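Abbfa_003403 (Acinetobacter baumannii, PDB 4ZXH) is a four-domain nonribosomal peptide synthetase that probably activates an amino acid, loads it on its phosphopantetheine carrier, condenses it with another acyl unit and releases the product. Local coordinates at residues V1055-R1060 / T1092-Q1097; W1068-I1073 / Y1131-W1136. All blocks are in the same frame, centred on the assembly; numbering follows the deposited sequence.

Contact 1: residues V1055-R1060 / T1092-Q1097; sequences VIELRR and TLRAIQ
The methyl of Ala1095 sits at the apolar centre, touched by two side chains of segment 1055-1060: its CB lies 3.9 Å from Ile1056 CG2 and 4.1 Å from Leu1058 CD1. This is the antiparallel edge of the alpha/beta-hydrolase sheet of the thioesterase, where outermost strand 1055-1057 runs against strand 1093-1096, with a classic beta bulge at Leu1058 and Arg1059. With CG1 of Ile1056 anti to the backbone N (chi1 176°), CG2 falls between N and the carbonyl carbon and rests on the alanine, while the longer branch leads off; helix 977-990 of the carrier region covers this face through Glu981 and Thr984. On the other face Val1055 CG2 packs on Ile1096 CG1, with Met1125 of helix 1111-1125 against the valine.

Between the faces, Ile1056 and Ala1095 form the hydrogen-bonded pair, N to O in both directions. Past Glu1057 the register slips by one: Leu1058 and Arg1059 both face Leu1093, whose O receives a weak bond from each of their amides, and Arg1059 O takes the Leu1093 N at 3.0 Å. Arg1059 NE is hydrogen-bonded to Pro1089 O.

At the polar edge Glu1057 and Arg1094, a non-hydrogen-bonded pair, lie alongside each other and point the same way. In their salt bridge Arg1094 NE gives a fairly straight bond to Glu1057 OE1 (2.7 Å, 160°), while NH2 reaches the same oxygen weakly. That oxygen lies in the guanidinium plane yet is met from above the carboxylate plane, the two groups being turned 49° apart. NH2 of the poorly ordered Arg1060 makes a second, charge-only salt bridge to Glu1057 OE2, which lies well out of its guanidinium plane. Thr1092 CG2 lies 3.6 Å above one face of the Arg1094 guanidinium, offset toward its rim.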
ATOM      1  N   VAL A1055      30.465  -1.447 -24.677  1.00 30.29           N
ATOM      2  CA  VAL A1055      30.222  -2.863 -24.955  1.00 35.05           C
ATOM      3  C   VAL A1055      29.056  -3.397 -24.129  1.00 37.05           C
ATOM      4  O   VAL A1055      29.027  -3.266 -22.897  1.00 33.66           O
ATOM      5  CB  VAL A1055      31.455  -3.742 -24.655  1.00 40.29           C
ATOM      6  CG1 VAL A1055      31.136  -5.187 -24.972  1.00 33.08           C
ATOM      7  CG2 VAL A1055      32.676  -3.278 -25.439  1.00 29.10           C
ATOM      8  N   ILE A1056      28.093  -3.990 -24.824  1.00 29.70           N
ATOM      9  CA  ILE A1056      26.948  -4.647 -24.194  1.00 29.61           C
ATOM     10  C   ILE A1056      27.047  -6.132 -24.514  1.00 33.20           C
ATOM     11  O   ILE A1056      27.192  -6.511 -25.680  1.00 39.14           O
ATOM     12  CB  ILE A1056      25.591  -4.029 -24.686  1.00 31.53           C
ATOM     13  CG1 ILE A1056      24.384  -4.768 -24.127  1.00 34.36           C
ATOM     14  CG2 ILE A1056      25.511  -4.035 -26.167  1.00 36.22           C
ATOM     15  CD1 ILE A1056      24.453  -4.977 -22.645  1.00 50.09           C
ATOM     16  N   GLU A1057      27.031  -6.983 -23.492  1.00 34.73           N
ATOM     17  CA  GLU A1057      27.089  -8.416 -23.770  1.00 35.20           C
ATOM     18  C   GLU A1057      25.672  -8.980 -23.882  1.00 36.17           C
ATOM     19  O   GLU A1057      24.985  -9.119 -22.879  1.00 34.17           O
ATOM     20  CB  GLU A1057      27.897  -9.155 -22.703  1.00 24.72           C
ATOM     21  CG  GLU A1057      28.111 -10.649 -23.001  1.00 33.77           C
ATOM     22  CD  GLU A1057      29.299 -11.267 -22.243  1.00 50.68           C
ATOM     23  OE1 GLU A1057      30.417 -10.700 -22.268  1.00 55.80           O
ATOM     24  OE2 GLU A1057      29.100 -12.310 -21.584  1.00 55.07           O
ATOM     25  N   LEU A1058      25.243  -9.276 -25.112  1.00 32.18           N
ATOM     26  CA  LEU A1058      23.895  -9.785 -25.380  1.00 33.52           C
ATOM     27  C   LEU A1058      23.741 -11.260 -24.997  1.00 36.78           C
ATOM     28  O   LEU A1058      22.650 -11.722 -24.717  1.00 29.80           O
ATOM     29  CB  LEU A1058      23.546  -9.600 -26.853  1.00 19.09           C
ATOM     30  CG  LEU A1058      23.452  -8.132 -27.268  1.00 20.98           C
ATOM     31  CD1 LEU A1058      23.224  -7.959 -28.759  1.00 20.38           C
ATOM     32  CD2 LEU A1058      22.343  -7.479 -26.510  1.00 26.76           C
ATOM     33  N   ARG A1059      24.838 -12.006 -25.008  1.00 46.31           N
ATOM     34  CA  ARG A1059      24.782 -13.412 -24.637  1.00 33.89           C
ATOM     35  C   ARG A1059      26.147 -13.914 -24.164  1.00 32.36           C
ATOM     36  O   ARG A1059      27.130 -13.737 -24.857  1.00 39.69           O
ATOM     37  CB  ARG A1059      24.254 -14.254 -25.800  1.00 32.76           C
ATOM     38  CG  ARG A1059      24.216 -15.746 -25.530  1.00 37.41           C
ATOM     39  CD  ARG A1059      23.358 -16.075 -24.323  1.00 52.61           C
ATOM     40  NE  ARG A1059      23.434 -17.498 -23.981  1.00 65.79           N
ATOM     41  CZ  ARG A1059      22.889 -18.048 -22.898  1.00 62.36           C
ATOM     42  NH1 ARG A1059      22.206 -17.302 -22.035  1.00 63.74           N
ATOM     43  NH2 ARG A1059      23.022 -19.348 -22.683  1.00 59.80           N
ATOM     44  N   ARG A1060      26.203 -14.512 -22.971  1.00 36.26           N
ATOM     45  CA  ARG A1060      27.392 -15.256 -22.547  1.00 35.19           C
ATOM     46  C   ARG A1060      27.212 -16.712 -22.935  1.00 38.48           C
ATOM     47  O   ARG A1060      26.331 -17.406 -22.415  1.00 35.34           O
ATOM     48  CB  ARG A1060      27.636 -15.138 -21.039  1.00 46.85           C
ATOM     49  CG  ARG A1060      28.841 -15.936 -20.520  1.00 62.04           C
ATOM     50  CD  ARG A1060      29.156 -15.564 -19.063  1.00 81.01           C
ATOM     51  NE  ARG A1060      29.358 -14.120 -18.898  1.00 95.57           N
ATOM     52  CZ  ARG A1060      30.542 -13.500 -18.934  1.00103.92           C
ATOM     53  NH1 ARG A1060      31.665 -14.191 -19.109  1.00106.61           N
ATOM     54  NH2 ARG A1060      30.603 -12.181 -18.780  1.00102.97           N
ATOM     55  N   THR A1092      28.789 -16.613 -27.379  1.00 34.50           N
ATOM     56  CA  THR A1092      28.868 -15.271 -26.826  1.00 31.25           C
ATOM     57  C   THR A1092      28.685 -14.230 -27.941  1.00 32.29           C
ATOM     58  O   THR A1092      29.300 -14.336 -29.008  1.00 29.34           O
ATOM     59  CB  THR A1092      30.220 -15.051 -26.109  1.00 33.74           C
ATOM     60  OG1 THR A1092      30.383 -16.045 -25.083  1.00 32.03           O
ATOM     61  CG2 THR A1092      30.322 -13.647 -25.513  1.00 28.51           C
ATOM     62  N   LEU A1093      27.802 -13.260 -27.695  1.00 33.15           N
ATOM     63  CA  LEU A1093      27.570 -12.127 -28.594  1.00 25.82           C
ATOM     64  C   LEU A1093      27.818 -10.821 -27.851  1.00 29.82           C
ATOM     65  O   LEU A1093      27.282 -10.604 -26.749  1.00 30.62           O
ATOM     66  CB  LEU A1093      26.147 -12.104 -29.122  1.00 28.91           C
ATOM     67  CG  LEU A1093      25.601 -13.384 -29.691  1.00 40.10           C
ATOM     68  CD1 LEU A1093      24.126 -13.155 -30.004  1.00 39.77           C
ATOM     69  CD2 LEU A1093      26.416 -13.729 -30.923  1.00 45.65           C
ATOM     70  N   ARG A1094      28.608  -9.951 -28.469  1.00 24.08           N
ATOM     71  CA  ARG A1094      28.890  -8.641 -27.912  1.00 22.31           C
ATOM     72  C   ARG A1094      28.675  -7.612 -28.992  1.00 23.56           C
ATOM     73  O   ARG A1094      28.980  -7.851 -30.155  1.00 31.97           O
ATOM     74  CB  ARG A1094      30.313  -8.577 -27.377  1.00 25.05           C
ATOM     75  CG  ARG A1094      30.630  -9.705 -26.430  1.00 31.88           C
ATOM     76  CD  ARG A1094      31.838  -9.394 -25.576  1.00 35.22           C
ATOM     77  NE  ARG A1094      31.963 -10.333 -24.472  1.00 34.11           N
ATOM     78  CZ  ARG A1094      32.956 -11.196 -24.359  1.00 42.02           C
ATOM     79  NH1 ARG A1094      33.907 -11.218 -25.283  1.00 46.39           N
ATOM     80  NH2 ARG A1094      33.004 -12.021 -23.320  1.00 47.26           N
ATOM     81  N   ALA A1095      28.122  -6.475 -28.610  1.00 23.48           N
ATOM     82  CA  ALA A1095      27.782  -5.430 -29.561  1.00 31.15           C
ATOM     83  C   ALA A1095      28.346  -4.138 -29.029  1.00 33.67           C
ATOM     84  O   ALA A1095      28.479  -3.974 -27.812  1.00 34.39           O
ATOM     85  CB  ALA A1095      26.259  -5.321 -29.763  1.00 17.92           C
ATOM     86  N   ILE A1096      28.680  -3.221 -29.930  1.00 25.32           N
ATOM     87  CA  ILE A1096      29.307  -1.985 -29.510  1.00 20.79           C
ATOM     88  C   ILE A1096      28.525  -0.762 -29.958  1.00 26.11           C
ATOM     89  O   ILE A1096      28.330  -0.535 -31.153  1.00 29.98           O
ATOM     90  CB  ILE A1096      30.730  -1.909 -30.034  1.00 22.71           C
ATOM     91  CG1 ILE A1096      31.552  -3.044 -29.416  1.00 28.27           C
ATOM     92  CG2 ILE A1096      31.329  -0.546 -29.738  1.00 25.71           C
ATOM     93  CD1 ILE A1096      33.040  -2.947 -29.651  1.00 33.98           C
ATOM     94  N   GLN A1097      28.059   0.020 -28.990  1.00 22.89           N
ATOM     95  CA  GLN A1097      27.420   1.294 -29.300  1.00 28.87           C
ATOM     96  C   GLN A1097      28.474   2.419 -29.380  1.00 31.76           C
ATOM     97  O   GLN A1097      29.573   2.293 -28.853  1.00 39.30           O
ATOM     98  CB  GLN A1097      26.368   1.626 -28.241  1.00 20.42           C
ATOM     99  CG  GLN A1097      26.974   1.958 -26.909  1.00 21.22           C
ATOM    100  CD  GLN A1097      25.933   2.138 -25.848  1.00 38.87           C
ATOM    101  OE1 GLN A1097      24.737   2.238 -26.138  1.00 45.08           O
ATOM    102  NE2 GLN A1097      26.371   2.142 -24.596  1.00 41.79           N
TER

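Contact 2: residues W1068-I1073 / Y1131-W1136; sequences WLFHPI and YFLGGW
Pro1072 and Trp1136 meet just beyond the end of strand 1068-1070: the two side chains cross at about a right angle, with Pro1072 CB 3.5 Å from Trp1136 CZ3. The indole gets there because its CG stands opposite the backbone N (chi1 163°), and NE1 is tied off by His1297 O. Leu1069 lays CD2 over the backbone of Gly1134, 3.6 Å from Gly1134 O. The pairing is parallel, in the middle of the alpha/beta-hydrolase sheet, and strand 1131-1136 runs straight into what looks like the nucleophile elbow, with Gly1135 as its first glycine and Cys1137 as the probable nucleophile. On the face shared by Trp1068, Phe1070 and Leu1133, with CG anti to its carbonyl carbon (chi1 -53°), Phe1070 swings its ring beside Leu1133 and presents its edge to CD2, which lies 4.0 Å from Phe1070 CZ; Met1122 of helix 1111-1125 covers all three. Phe1070 N is hydrogen-bonded to Gly1134 O. Trp1068 sets the edge of its indole beside Phe1132 O, with CD1 3.7 Å from that oxygen, and turns NE1 to Gln1126 OE1. The same carbonyl receives Trp1068 N in a nearly straight bond (2.9 Å, 176°).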
ATOM      1  N   TRP A1068      31.416 -10.329 -32.549  1.00 28.99           N
ATOM      2  CA  TRP A1068      31.341  -8.893 -32.279  1.00 24.86           C
ATOM      3  C   TRP A1068      30.461  -8.204 -33.300  1.00 27.89           C
ATOM      4  O   TRP A1068      30.621  -8.402 -34.514  1.00 29.95           O
ATOM      5  CB  TRP A1068      32.722  -8.253 -32.310  1.00 29.03           C
ATOM      6  CG  TRP A1068      33.628  -8.720 -31.240  1.00 34.16           C
ATOM      7  CD1 TRP A1068      34.498  -9.760 -31.304  1.00 33.22           C
ATOM      8  CD2 TRP A1068      33.764  -8.158 -29.927  1.00 34.74           C
ATOM      9  NE1 TRP A1068      35.173  -9.887 -30.109  1.00 43.08           N
ATOM     10  CE2 TRP A1068      34.736  -8.913 -29.248  1.00 37.66           C
ATOM     11  CE3 TRP A1068      33.157  -7.091 -29.262  1.00 32.32           C
ATOM     12  CZ2 TRP A1068      35.115  -8.635 -27.940  1.00 36.46           C
ATOM     13  CZ3 TRP A1068      33.534  -6.818 -27.959  1.00 32.51           C
ATOM     14  CH2 TRP A1068      34.505  -7.582 -27.314  1.00 34.63           C
ATOM     15  N   LEU A1069      29.543  -7.378 -32.805  1.00 31.43           N
ATOM     16  CA  LEU A1069      28.647  -6.619 -33.661  1.00 25.56           C
ATOM     17  C   LEU A1069      28.826  -5.122 -33.457  1.00 22.99           C
ATOM     18  O   LEU A1069      28.994  -4.653 -32.340  1.00 24.22           O
ATOM     19  CB  LEU A1069      27.198  -7.027 -33.406  1.00 22.54           C
ATOM     20  CG  LEU A1069      26.924  -8.520 -33.675  1.00 27.59           C
ATOM     21  CD1 LEU A1069      25.596  -8.954 -33.122  1.00 19.04           C
ATOM     22  CD2 LEU A1069      27.014  -8.865 -35.164  1.00 30.93           C
ATOM     23  N   PHE A1070      28.776  -4.366 -34.543  1.00 24.15           N
ATOM     24  CA  PHE A1070      29.020  -2.944 -34.447  1.00 22.29           C
ATOM     25  C   PHE A1070      27.834  -2.111 -34.881  1.00 21.58           C
ATOM     26  O   PHE A1070      27.134  -2.452 -35.831  1.00 22.21           O
ATOM     27  CB  PHE A1070      30.240  -2.602 -35.267  1.00 23.22           C
ATOM     28  CG  PHE A1070      31.401  -3.435 -34.921  1.00 26.50           C
ATOM     29  CD1 PHE A1070      32.155  -3.148 -33.788  1.00 28.45           C
ATOM     30  CD2 PHE A1070      31.725  -4.536 -35.689  1.00 23.70           C
ATOM     31  CE1 PHE A1070      33.235  -3.934 -33.440  1.00 23.85           C
ATOM     32  CE2 PHE A1070      32.806  -5.322 -35.354  1.00 23.50           C
ATOM     33  CZ  PHE A1070      33.558  -5.023 -34.222  1.00 27.12           C
ATOM     34  N   HIS A1071      27.628  -1.009 -34.171  1.00 17.40           N
ATOM     35  CA  HIS A1071      26.477  -0.162 -34.393  1.00 21.97           C
ATOM     36  C   HIS A1071      26.375   0.292 -35.833  1.00 24.10           C
ATOM     37  O   HIS A1071      27.388   0.462 -36.492  1.00 32.20           O
ATOM     38  CB  HIS A1071      26.552   1.060 -33.487  1.00 24.30           C
ATOM     39  CG  HIS A1071      27.753   1.916 -33.721  1.00 25.39           C
ATOM     40  ND1 HIS A1071      27.855   2.783 -34.785  1.00 28.55           N
ATOM     41  CD2 HIS A1071      28.895   2.063 -33.007  1.00 26.91           C
ATOM     42  CE1 HIS A1071      29.016   3.414 -34.729  1.00 24.45           C
ATOM     43  NE2 HIS A1071      29.667   2.994 -33.661  1.00 21.25           N
ATOM     44  N   PRO A1072      25.144   0.484 -36.322  1.00 25.00           N
ATOM     45  CA  PRO A1072      24.900   1.152 -37.609  1.00 22.91           C
ATOM     46  C   PRO A1072      25.007   2.667 -37.469  1.00 26.89           C
ATOM     47  O   PRO A1072      25.476   3.126 -36.425  1.00 28.49           O
ATOM     48  CB  PRO A1072      23.470   0.743 -37.943  1.00 26.49           C
ATOM     49  CG  PRO A1072      22.836   0.512 -36.597  1.00 14.37           C
ATOM     50  CD  PRO A1072      23.898  -0.024 -35.709  1.00 14.81           C
ATOM     51  N   ILE A1073      24.557   3.414 -38.478  1.00 25.69           N
ATOM     52  CA  ILE A1073      24.639   4.884 -38.485  1.00 17.93           C
ATOM     53  C   ILE A1073      24.177   5.539 -37.182  1.00 18.41           C
ATOM     54  O   ILE A1073      24.849   6.407 -36.659  1.00 35.07           O
ATOM     55  CB  ILE A1073      23.802   5.503 -39.623  1.00 22.98           C
ATOM     56  CG1 ILE A1073      24.235   4.968 -40.983  1.00 26.68           C
ATOM     57  CG2 ILE A1073      23.984   7.012 -39.631  1.00 20.04           C
ATOM     58  CD1 ILE A1073      25.612   5.460 -41.392  1.00 34.31           C
ATOM     59  N   TYR A1131      39.333 -13.519 -34.781  1.00 44.70           N
ATOM     60  CA  TYR A1131      38.178 -12.693 -34.470  1.00 40.46           C
ATOM     61  C   TYR A1131      37.012 -12.983 -35.390  1.00 44.02           C
ATOM     62  O   TYR A1131      37.205 -13.459 -36.513  1.00 44.18           O
ATOM     63  CB  TYR A1131      38.549 -11.219 -34.534  1.00 35.36           C
ATOM     64  CG  TYR A1131      39.474 -10.857 -33.420  1.00 37.02           C
ATOM     65  CD1 TYR A1131      38.995 -10.680 -32.128  1.00 36.15           C
ATOM     66  CD2 TYR A1131      40.831 -10.734 -33.641  1.00 39.27           C
ATOM     67  CE1 TYR A1131      39.849 -10.373 -31.088  1.00 41.92           C
ATOM     68  CE2 TYR A1131      41.687 -10.423 -32.615  1.00 40.93           C
ATOM     69  CZ  TYR A1131      41.197 -10.240 -31.341  1.00 49.59           C
ATOM     70  OH  TYR A1131      42.065  -9.922 -30.317  1.00 58.51           O
ATOM     71  N   PHE A1132      35.805 -12.712 -34.888  1.00 40.56           N
ATOM     72  CA  PHE A1132      34.577 -12.972 -35.621  1.00 30.52           C
ATOM     73  C   PHE A1132      33.718 -11.714 -35.508  1.00 34.65           C
ATOM     74  O   PHE A1132      33.335 -11.311 -34.417  1.00 42.26           O
ATOM     75  CB  PHE A1132      33.873 -14.219 -35.066  1.00 30.69           C
ATOM     76  CG  PHE A1132      32.683 -14.661 -35.867  1.00 35.01           C
ATOM     77  CD1 PHE A1132      32.619 -14.439 -37.237  1.00 41.01           C
ATOM     78  CD2 PHE A1132      31.606 -15.278 -35.246  1.00 33.98           C
ATOM     79  CE1 PHE A1132      31.505 -14.839 -37.976  1.00 34.91           C
ATOM     80  CE2 PHE A1132      30.496 -15.680 -35.975  1.00 36.84           C
ATOM     81  CZ  PHE A1132      30.445 -15.461 -37.347  1.00 34.30           C
ATOM     82  N   LEU A1133      33.439 -11.086 -36.644  1.00 29.81           N
ATOM     83  CA  LEU A1133      32.913  -9.728 -36.672  1.00 31.17           C
ATOM     84  C   LEU A1133      31.690  -9.628 -37.544  1.00 36.21           C
ATOM     85  O   LEU A1133      31.489 -10.442 -38.452  1.00 36.27           O
ATOM     86  CB  LEU A1133      33.949  -8.741 -37.224  1.00 30.79           C
ATOM     87  CG  LEU A1133      35.395  -8.883 -36.824  1.00 31.30           C
ATOM     88  CD1 LEU A1133      36.196  -8.162 -37.828  1.00 32.77           C
ATOM     89  CD2 LEU A1133      35.587  -8.257 -35.465  1.00 36.28           C
ATOM     90  N   GLY A1134      30.907  -8.582 -37.322  1.00 22.84           N
ATOM     91  CA  GLY A1134      29.743  -8.392 -38.141  1.00 27.24           C
ATOM     92  C   GLY A1134      28.955  -7.164 -37.783  1.00 30.43           C
ATOM     93  O   GLY A1134      29.228  -6.523 -36.765  1.00 27.41           O
ATOM     94  N   GLY A1135      27.965  -6.858 -38.616  1.00 19.30           N
ATOM     95  CA  GLY A1135      27.191  -5.645 -38.469  1.00 18.14           C
ATOM     96  C   GLY A1135      26.052  -5.574 -39.474  1.00 27.48           C
ATOM     97  O   GLY A1135      26.086  -6.180 -40.568  1.00 18.09           O
ATOM     98  N   TRP A1136      25.016  -4.843 -39.082  1.00 17.75           N
ATOM     99  CA  TRP A1136      23.907  -4.604 -39.971  1.00 23.55           C
ATOM    100  C   TRP A1136      24.170  -3.253 -40.599  1.00 25.35           C
ATOM    101  O   TRP A1136      24.642  -2.346 -39.921  1.00 25.89           O
ATOM    102  CB  TRP A1136      22.563  -4.640 -39.222  1.00 15.77           C
ATOM    103  CG  TRP A1136      21.491  -4.005 -40.028  1.00 17.38           C
ATOM    104  CD1 TRP A1136      20.887  -4.520 -41.141  1.00 15.64           C
ATOM    105  CD2 TRP A1136      20.916  -2.715 -39.821  1.00 27.36           C
ATOM    106  NE1 TRP A1136      19.951  -3.635 -41.629  1.00 17.62           N
ATOM    107  CE2 TRP A1136      19.955  -2.511 -40.841  1.00 29.66           C
ATOM    108  CE3 TRP A1136      21.111  -1.704 -38.870  1.00 29.89           C
ATOM    109  CZ2 TRP A1136      19.202  -1.341 -40.942  1.00 28.52           C
ATOM    110  CZ3 TRP A1136      20.350  -0.531 -38.969  1.00 28.18           C
ATOM    111  CH2 TRP A1136      19.420  -0.362 -40.001  1.00 26.30           C
TER

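From the N terminus the four segments come as 1055-1060, 1068-1073, 1092-1097 and 1131-1136, so the two contacts cross. Contact 1 closes a loop of 31 residues holding strand 1067-1070 and helix 1081-1086. Contact 2 closes one of 57 residues that includes strand 1093-1096 and helix 1111-1125. Strand 1093-1096 comes back beside 1067-1070, where Leu1069 N and O make probable hydrogen bonds with Arg1094 O and Ile1096 N. The chain then passes through helix 1111-1125 to strand 1131-1136, on the other side of 1067-1070. With centres about 10 Å apart, the contacts join the antiparallel edge strand to the sheet's parallel interior.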